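Local coordinates for acetyl-CoA hydrolase/transferase family protein (Porphyromonas gingivalis, PDB 2NVV) that probably hydrolyses acetyl-CoA or transfers its CoA to another carboxylic acid, and binds zinc between the two subunits of its dimer, at residues N363-S368 with V409-H414; I350-E355 with I390-S395; D357-I362 with E438-I443. One frame throughout, in Å; residues are numbered along the deposited sequence.

How the contacts relate
Read from the N terminus, the chain first runs along strand 348-352, whose last residues lead into 350-355, the first half of contact 2, then turns at 357-360 and runs back along the interrupted strand 362-367. Contact 2 closes when strand 389-392 comes alongside 348-352. Contact 1 closes next, as the loop 409-414 reaches 363-368, and contact 3 last, when helix 436-446 meets 357-362. Contact 1 is therefore nested inside the loop of contact 3, while contact 2 crosses both. Ile362, ending segment 357-362, hydrogen-bonds through its backbone to Asp413 and His414 and packs CG2 on Ala353 and Phe391. Together they tie the five-stranded sheet, the small sheet of 355-357 and 362-367, the zinc-binding loop and helix 436-446 together.

Contact 1: N363-S368 with V409-H414; sequences NSTHVS and VAHHDH. With ZN (zinc ion), chain H.
Half of an intersubunit zinc site is built here: His411 and Asp413 bind the metal, Thr365 and His366 lie against them, and Glu416 and His417 of the second subunit complete the protein ligands. The zinc ion is held by His411 NE2 at 2.3 Å and Asp413 OD1 at 2.5 Å, together with two waters. The second carboxylate oxygen is left to the other segment. Asp413 OD2 takes the hydroxyl of Thr365 OG1 at 2.5 Å on its syn lone pair, and Ser364 N at 2.8 Å on its anti lone pair, so OD2 is gripped on both its lone pairs while OD1 is given to the metal. Thr365 OG1 also accepts from water 1, a zinc ligand, and from His366 ND1, in whose ring plane it lies; one second-shell hydroxyl thus links carboxylate, metal-bound water and imidazole. The His366 ring stacks face to face on His411, with centroids 3.8 Å apart and planes 27° from parallel, and its ND1 sits over the centre of the His411 ring. Behind these groups an Asx turn at Asn363 shapes the break within strand 362-367. With Asn363 CG anti to the backbone N (chi1 171°), OD1 receives both Thr365 N and His366 N, while ND2 reaches His366 O at 2.7 Å. Farther along, Ser364 OG meets the edge of the His414 ring, in its plane, and Ala410 CB packs on the backbone of Ser368.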
# COMPACT_ATOMS: atom_id res chain seq x y z
N ASN A 363 -5.75 -12.30 -3.39
CA ASN A 363 -6.69 -11.86 -4.40
C ASN A 363 -7.99 -11.69 -3.63
O ASN A 363 -8.46 -12.63 -2.98
CB ASN A 363 -6.87 -12.94 -5.47
CG ASN A 363 -8.01 -12.64 -6.44
OD1 ASN A 363 -8.72 -11.65 -6.30
ND2 ASN A 363 -8.17 -13.49 -7.43
N SER A 364 -8.55 -10.49 -3.65
CA SER A 364 -9.80 -10.28 -2.94
C SER A 364 -10.87 -9.67 -3.82
O SER A 364 -11.86 -9.14 -3.32
CB SER A 364 -9.58 -9.41 -1.68
OG SER A 364 -8.61 -8.41 -1.86
N THR A 365 -10.70 -9.78 -5.13
CA THR A 365 -11.66 -9.19 -6.04
C THR A 365 -12.04 -9.94 -7.32
O THR A 365 -13.21 -9.91 -7.72
CB THR A 365 -11.19 -7.77 -6.46
OG1 THR A 365 -9.85 -7.85 -6.95
CG2 THR A 365 -11.22 -6.82 -5.30
N HIS A 366 -11.09 -10.60 -7.98
CA HIS A 366 -11.40 -11.28 -9.24
C HIS A 366 -11.48 -12.80 -9.21
O HIS A 366 -10.53 -13.46 -8.83
CB HIS A 366 -10.39 -10.89 -10.32
CG HIS A 366 -10.53 -9.48 -10.79
ND1 HIS A 366 -10.40 -8.39 -9.95
CD2 HIS A 366 -10.79 -8.97 -12.02
CE1 HIS A 366 -10.57 -7.28 -10.64
NE2 HIS A 366 -10.81 -7.60 -11.90
N VAL A 367 -12.62 -13.34 -9.61
CA VAL A 367 -12.79 -14.79 -9.66
C VAL A 367 -12.07 -15.25 -10.93
O VAL A 367 -12.30 -14.72 -12.02
CB VAL A 367 -14.29 -15.18 -9.74
CG1 VAL A 367 -14.43 -16.70 -9.91
CG2 VAL A 367 -15.02 -14.73 -8.48
N SER A 368 -11.17 -16.21 -10.78
CA SER A 368 -10.39 -16.71 -11.92
C SER A 368 -9.61 -15.59 -12.59
O SER A 368 -9.21 -15.71 -13.75
CB SER A 368 -11.31 -17.39 -12.93
OG SER A 368 -11.79 -18.62 -12.41
N VAL A 409 -1.86 -16.31 -7.48
CA VAL A 409 -3.22 -15.75 -7.52
C VAL A 409 -3.50 -15.17 -8.91
O VAL A 409 -2.66 -14.48 -9.49
CB VAL A 409 -3.43 -14.64 -6.43
CG1 VAL A 409 -3.47 -15.24 -5.05
CG2 VAL A 409 -2.35 -13.60 -6.51
N ALA A 410 -4.68 -15.48 -9.44
CA ALA A 410 -5.10 -15.01 -10.76
C ALA A 410 -5.26 -13.49 -10.82
O ALA A 410 -5.43 -12.92 -11.90
CB ALA A 410 -6.40 -15.69 -11.17
N HIS A 411 -5.21 -12.85 -9.66
CA HIS A 411 -5.34 -11.40 -9.56
C HIS A 411 -4.72 -10.96 -8.25
O HIS A 411 -5.12 -11.43 -7.19
CB HIS A 411 -6.81 -10.98 -9.58
CG HIS A 411 -7.00 -9.50 -9.61
ND1 HIS A 411 -6.77 -8.74 -10.74
CD2 HIS A 411 -7.36 -8.63 -8.64
CE1 HIS A 411 -6.99 -7.47 -10.46
NE2 HIS A 411 -7.34 -7.37 -9.19
N HIS A 412 -3.74 -10.06 -8.32
CA HIS A 412 -3.07 -9.57 -7.13
C HIS A 412 -3.66 -8.28 -6.57
O HIS A 412 -3.64 -7.24 -7.22
CB HIS A 412 -1.58 -9.36 -7.40
CG HIS A 412 -0.83 -10.61 -7.74
ND1 HIS A 412 0.24 -11.06 -6.99
CD2 HIS A 412 -0.98 -11.50 -8.75
CE1 HIS A 412 0.71 -12.17 -7.52
NE2 HIS A 412 -0.01 -12.46 -8.59
N ASP A 413 -4.16 -8.35 -5.34
CA ASP A 413 -4.70 -7.19 -4.65
C ASP A 413 -3.78 -6.79 -3.50
O ASP A 413 -3.63 -5.60 -3.20
CB ASP A 413 -6.11 -7.47 -4.14
CG ASP A 413 -7.14 -7.41 -5.23
OD1 ASP A 413 -7.11 -6.42 -5.99
OD2 ASP A 413 -7.98 -8.33 -5.34
N HIS A 414 -3.14 -7.78 -2.87
CA HIS A 414 -2.21 -7.52 -1.78
C HIS A 414 -0.95 -8.35 -2.01
O HIS A 414 -1.05 -9.51 -2.38
CB HIS A 414 -2.86 -7.86 -0.44
CG HIS A 414 -4.20 -7.22 -0.26
ND1 HIS A 414 -5.37 -7.82 -0.69
CD2 HIS A 414 -4.55 -6.00 0.21
CE1 HIS A 414 -6.38 -6.99 -0.50
NE2 HIS A 414 -5.91 -5.88 0.05
ZN ZN H . -7.28 -5.27 -8.19
O HOH W 1 -9.66 -5.56 -8.17
O HOH W 2 -5.15 -5.00 -7.88

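Contact 2: I350-E355 with I390-S395; sequences INTALE and IFTTPS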
# COMPACT_ATOMS: atom_id res chain seq x y z
N ILE A 350 -8.02 -7.58 10.04
CA ILE A 350 -8.40 -8.94 9.69
C ILE A 350 -9.38 -8.87 8.52
O ILE A 350 -10.50 -8.38 8.66
CB ILE A 350 -9.09 -9.64 10.88
CG1 ILE A 350 -8.32 -9.34 12.17
CG2 ILE A 350 -9.15 -11.14 10.65
CD1 ILE A 350 -9.16 -9.44 13.41
N ASN A 351 -8.94 -9.37 7.36
CA ASN A 351 -9.75 -9.33 6.16
C ASN A 351 -9.81 -10.69 5.49
O ASN A 351 -9.02 -11.57 5.80
CB ASN A 351 -9.14 -8.31 5.21
CG ASN A 351 -9.37 -6.88 5.68
OD1 ASN A 351 -10.43 -6.31 5.45
ND2 ASN A 351 -8.39 -6.31 6.36
N THR A 352 -10.76 -10.85 4.56
CA THR A 352 -10.94 -12.11 3.85
C THR A 352 -10.17 -12.18 2.54
O THR A 352 -9.74 -11.16 1.99
CB THR A 352 -12.41 -12.36 3.53
OG1 THR A 352 -12.78 -11.57 2.40
CG2 THR A 352 -13.29 -11.98 4.70
N ALA A 353 -10.01 -13.39 2.03
CA ALA A 353 -9.30 -13.58 0.77
C ALA A 353 -10.13 -14.48 -0.13
O ALA A 353 -10.63 -15.49 0.34
CB ALA A 353 -7.95 -14.20 1.03
N LEU A 354 -10.30 -14.10 -1.40
CA LEU A 354 -11.06 -14.95 -2.33
C LEU A 354 -10.17 -16.15 -2.53
O LEU A 354 -10.63 -17.29 -2.56
CB LEU A 354 -11.26 -14.28 -3.69
CG LEU A 354 -12.22 -13.10 -3.77
CD1 LEU A 354 -12.60 -12.89 -5.23
CD2 LEU A 354 -13.45 -13.36 -2.91
N GLU A 355 -8.89 -15.86 -2.67
CA GLU A 355 -7.87 -16.87 -2.84
C GLU A 355 -6.52 -16.29 -2.41
O GLU A 355 -6.35 -15.08 -2.32
CB GLU A 355 -7.83 -17.34 -4.29
CG GLU A 355 -7.09 -16.42 -5.24
CD GLU A 355 -7.11 -16.95 -6.66
OE1 GLU A 355 -7.40 -18.16 -6.84
OE2 GLU A 355 -6.84 -16.18 -7.60
N ILE A 390 -3.83 -9.58 8.90
CA ILE A 390 -4.27 -10.96 8.86
C ILE A 390 -5.30 -11.20 7.77
O ILE A 390 -6.18 -10.37 7.52
CB ILE A 390 -4.90 -11.37 10.21
CG1 ILE A 390 -3.92 -11.12 11.35
CG2 ILE A 390 -5.33 -12.83 10.16
CD1 ILE A 390 -4.54 -11.25 12.72
N PHE A 391 -5.18 -12.34 7.11
CA PHE A 391 -6.13 -12.70 6.07
C PHE A 391 -6.69 -14.08 6.40
O PHE A 391 -5.95 -15.03 6.68
CB PHE A 391 -5.45 -12.68 4.71
CG PHE A 391 -5.42 -11.32 4.09
CD1 PHE A 391 -6.55 -10.82 3.44
CD2 PHE A 391 -4.28 -10.53 4.16
CE1 PHE A 391 -6.55 -9.54 2.87
CE2 PHE A 391 -4.26 -9.25 3.60
CZ PHE A 391 -5.41 -8.75 2.95
N THR A 392 -8.01 -14.17 6.39
CA THR A 392 -8.71 -15.41 6.68
C THR A 392 -9.41 -15.92 5.44
O THR A 392 -9.73 -15.16 4.54
CB THR A 392 -9.77 -15.20 7.74
OG1 THR A 392 -10.64 -14.17 7.30
CG2 THR A 392 -9.14 -14.81 9.06
N THR A 393 -9.67 -17.23 5.42
CA THR A 393 -10.35 -17.86 4.29
C THR A 393 -10.48 -19.36 4.47
O THR A 393 -9.53 -20.04 4.88
CB THR A 393 -9.60 -17.65 2.96
OG1 THR A 393 -10.26 -18.39 1.93
CG2 THR A 393 -8.16 -18.16 3.06
N PRO A 394 -11.67 -19.91 4.19
CA PRO A 394 -11.81 -21.36 4.33
C PRO A 394 -10.80 -21.92 3.33
O PRO A 394 -10.56 -21.30 2.30
CB PRO A 394 -13.26 -21.61 3.94
CG PRO A 394 -13.60 -20.44 3.05
CD PRO A 394 -12.95 -19.30 3.77
N SER A 395 -10.20 -23.06 3.63
CA SER A 395 -9.19 -23.63 2.74
C SER A 395 -9.71 -24.06 1.37
O SER A 395 -9.00 -23.96 0.38
CB SER A 395 -8.51 -24.83 3.42
OG SER A 395 -9.40 -25.94 3.51
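Asn351 and Phe391 pair side by side across two parallel strands, and the main chain of Asn351 makes both firm hydrogen bonds of the contact, one as donor and one as acceptor. Asn351 N gives a nearly straight bond to Ile390 O (2.9 Å, 170° at the hydrogen), and Asn351 O receives Thr392 N at 2.9 Å. Phe391 CA also lies close to Asn351 O, as a CA-H...O contact, and a weak bond comes from Thr392 OG1, which stands between its own backbone N and carbonyl carbon (chi1 56°). Beyond Thr352 the pairing frays into a weak bond from Ala353 N to Thr392 O at 3.1 Å.

The side chains divide between the faces of the sheet. On one, Ile350 CG2 touches Thr392 CG2 at 4.0 Å and Ile390 CG2 at 4.2 Å. On the other, Phe391 brings CE1 to 3.7 Å from Asn351 CB, while Thr352 O lies at the ring's edge. The buried amide of Asn351 gives ND2 to Gln256 OE1 on the neighbouring strand 255-257, near Glu284, the predicted thioester-forming residue. Thr392 packs on Val262 of the predicted CoA site. Helices 226-245 and 261-272 cover the face bearing Ile350 and Thr392, and helix 379-385 the other, consistent with the Rossmann-like alpha/beta fold of the family; strands 348-352 and 389-392 lie inside the five-stranded sheet, between 255-257 and 421-424.

Contact 3: D357-I362 with E438-I443; sequences DIFGNI and ERAHEI
Ala440 CB rests on Ile358, 3.7 Å from its CB, and also touches CE2 of Phe359 at 4.2 Å, which sets helix 436-446 against a type I turn running from Asp357 to Gly360. One helical turn farther on, Ile443 directs CD1 at the backbone of this turn and comes within 3.6 Å of both Asp357 O and Ile358 O. Arg439 lies on the same side of the helix. Its chain is bent at chi3 (82°), bringing CD alongside Phe359 O and swinging NH2 round to donate to that oxygen at 3.0 Å, with the acceptor tilted 32° from the guanidinium plane. Inside the turn, Asp357 OD1 gathers Phe359 N, Asn361 N and Asn361 ND2, the first of them closing an Asx turn; three donors on one oxygen hold the carboxylate in place. Gly360, with phi positive, presents no side chain where Arg439 CD and Ile443 CD1 approach. NH2 of Arg439 also forms a salt bridge to OE2 of Glu416 of the same chain, which binds the other zinc of the dimer, held by His411 and Asp413 of the second subunit, while NH1 bonds to Lys434 O. The arginine's charge is probably spread over a carboxylate and main-chain carbonyls, and its second-shell position is consistent with orienting the Glu416 carboxylate.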
# COMPACT_ATOMS: atom_id res chain seq x y z
N ASP A 357 -2.00 -17.31 -2.56
CA ASP A 357 -1.02 -18.24 -3.11
C ASP A 357 0.04 -18.53 -2.06
O ASP A 357 0.15 -17.84 -1.05
CB ASP A 357 -0.39 -17.74 -4.42
CG ASP A 357 0.38 -16.45 -4.26
OD1 ASP A 357 1.08 -16.28 -3.24
OD2 ASP A 357 0.30 -15.60 -5.18
N ILE A 358 0.83 -19.57 -2.31
CA ILE A 358 1.87 -20.01 -1.39
C ILE A 358 2.97 -19.00 -1.05
O ILE A 358 3.82 -19.27 -0.21
CB ILE A 358 2.51 -21.33 -1.90
CG1 ILE A 358 2.93 -21.18 -3.37
CG2 ILE A 358 1.49 -22.48 -1.77
CD1 ILE A 358 3.57 -22.43 -3.98
N PHE A 359 2.95 -17.84 -1.69
CA PHE A 359 3.97 -16.85 -1.40
C PHE A 359 3.44 -15.65 -0.61
O PHE A 359 4.15 -14.66 -0.41
CB PHE A 359 4.65 -16.41 -2.69
CG PHE A 359 5.34 -17.54 -3.39
CD1 PHE A 359 4.81 -18.07 -4.57
CD2 PHE A 359 6.47 -18.14 -2.84
CE1 PHE A 359 5.39 -19.19 -5.18
CE2 PHE A 359 7.06 -19.25 -3.43
CZ PHE A 359 6.52 -19.78 -4.61
N GLY A 360 2.19 -15.76 -0.17
CA GLY A 360 1.58 -14.71 0.63
C GLY A 360 0.84 -13.61 -0.10
O GLY A 360 0.53 -12.58 0.50
N ASN A 361 0.57 -13.81 -1.37
CA ASN A 361 -0.14 -12.80 -2.16
C ASN A 361 -1.63 -13.10 -2.07
O ASN A 361 -2.03 -14.27 -2.07
CB ASN A 361 0.34 -12.85 -3.60
CG ASN A 361 1.82 -12.59 -3.71
OD1 ASN A 361 2.28 -11.45 -3.62
ND2 ASN A 361 2.59 -13.66 -3.89
N ILE A 362 -2.44 -12.05 -1.98
CA ILE A 362 -3.89 -12.22 -1.85
C ILE A 362 -4.71 -11.58 -2.98
O ILE A 362 -4.41 -10.49 -3.45
CB ILE A 362 -4.39 -11.66 -0.47
CG1 ILE A 362 -4.23 -12.72 0.62
CG2 ILE A 362 -5.86 -11.28 -0.53
CD1 ILE A 362 -2.83 -13.08 0.95
N GLU A 438 10.20 -20.32 2.40
CA GLU A 438 9.86 -20.58 3.79
C GLU A 438 8.40 -20.27 4.10
O GLU A 438 7.75 -20.97 4.87
CB GLU A 438 10.77 -19.77 4.72
CG GLU A 438 12.24 -20.09 4.50
CD GLU A 438 13.17 -19.04 5.10
OE1 GLU A 438 12.80 -17.85 5.10
OE2 GLU A 438 14.27 -19.42 5.55
N ARG A 439 7.85 -19.24 3.48
CA ARG A 439 6.46 -18.92 3.75
C ARG A 439 5.50 -19.83 2.96
O ARG A 439 4.35 -20.03 3.36
CB ARG A 439 6.20 -17.42 3.52
CG ARG A 439 6.03 -16.97 2.09
CD ARG A 439 5.65 -15.49 2.09
NE ARG A 439 6.81 -14.62 2.24
CZ ARG A 439 7.51 -14.14 1.22
NH1 ARG A 439 8.56 -13.35 1.44
NH2 ARG A 439 7.14 -14.43 -0.03
N ALA A 440 5.99 -20.42 1.88
CA ALA A 440 5.18 -21.34 1.09
C ALA A 440 5.01 -22.64 1.90
O ALA A 440 3.91 -23.20 1.98
CB ALA A 440 5.85 -21.64 -0.25
N HIS A 441 6.09 -23.12 2.50
CA HIS A 441 5.99 -24.34 3.29
C HIS A 441 5.15 -24.12 4.53
O HIS A 441 4.42 -25.01 4.96
CB HIS A 441 7.37 -24.85 3.67
CG HIS A 441 8.03 -25.65 2.59
ND1 HIS A 441 9.10 -25.17 1.86
CD2 HIS A 441 7.74 -26.87 2.09
CE1 HIS A 441 9.44 -26.08 0.96
NE2 HIS A 441 8.64 -27.12 1.08
N GLU A 442 5.24 -22.93 5.10
CA GLU A 442 4.44 -22.61 6.28
C GLU A 442 2.97 -22.57 5.88
O GLU A 442 2.12 -23.16 6.55
CB GLU A 442 4.88 -21.26 6.85
CG GLU A 442 4.10 -20.80 8.08
CD GLU A 442 4.32 -21.68 9.29
OE1 GLU A 442 3.82 -21.31 10.38
OE2 GLU A 442 4.97 -22.74 9.17
N ILE A 443 2.66 -21.89 4.78
CA ILE A 443 1.28 -21.80 4.30
C ILE A 443 0.72 -23.16 3.93
O ILE A 443 -0.45 -23.45 4.16
CB ILE A 443 1.17 -20.88 3.06
CG1 ILE A 443 1.44 -19.42 3.46
CG2 ILE A 443 -0.22 -21.01 2.44
CD1 ILE A 443 1.42 -18.45 2.30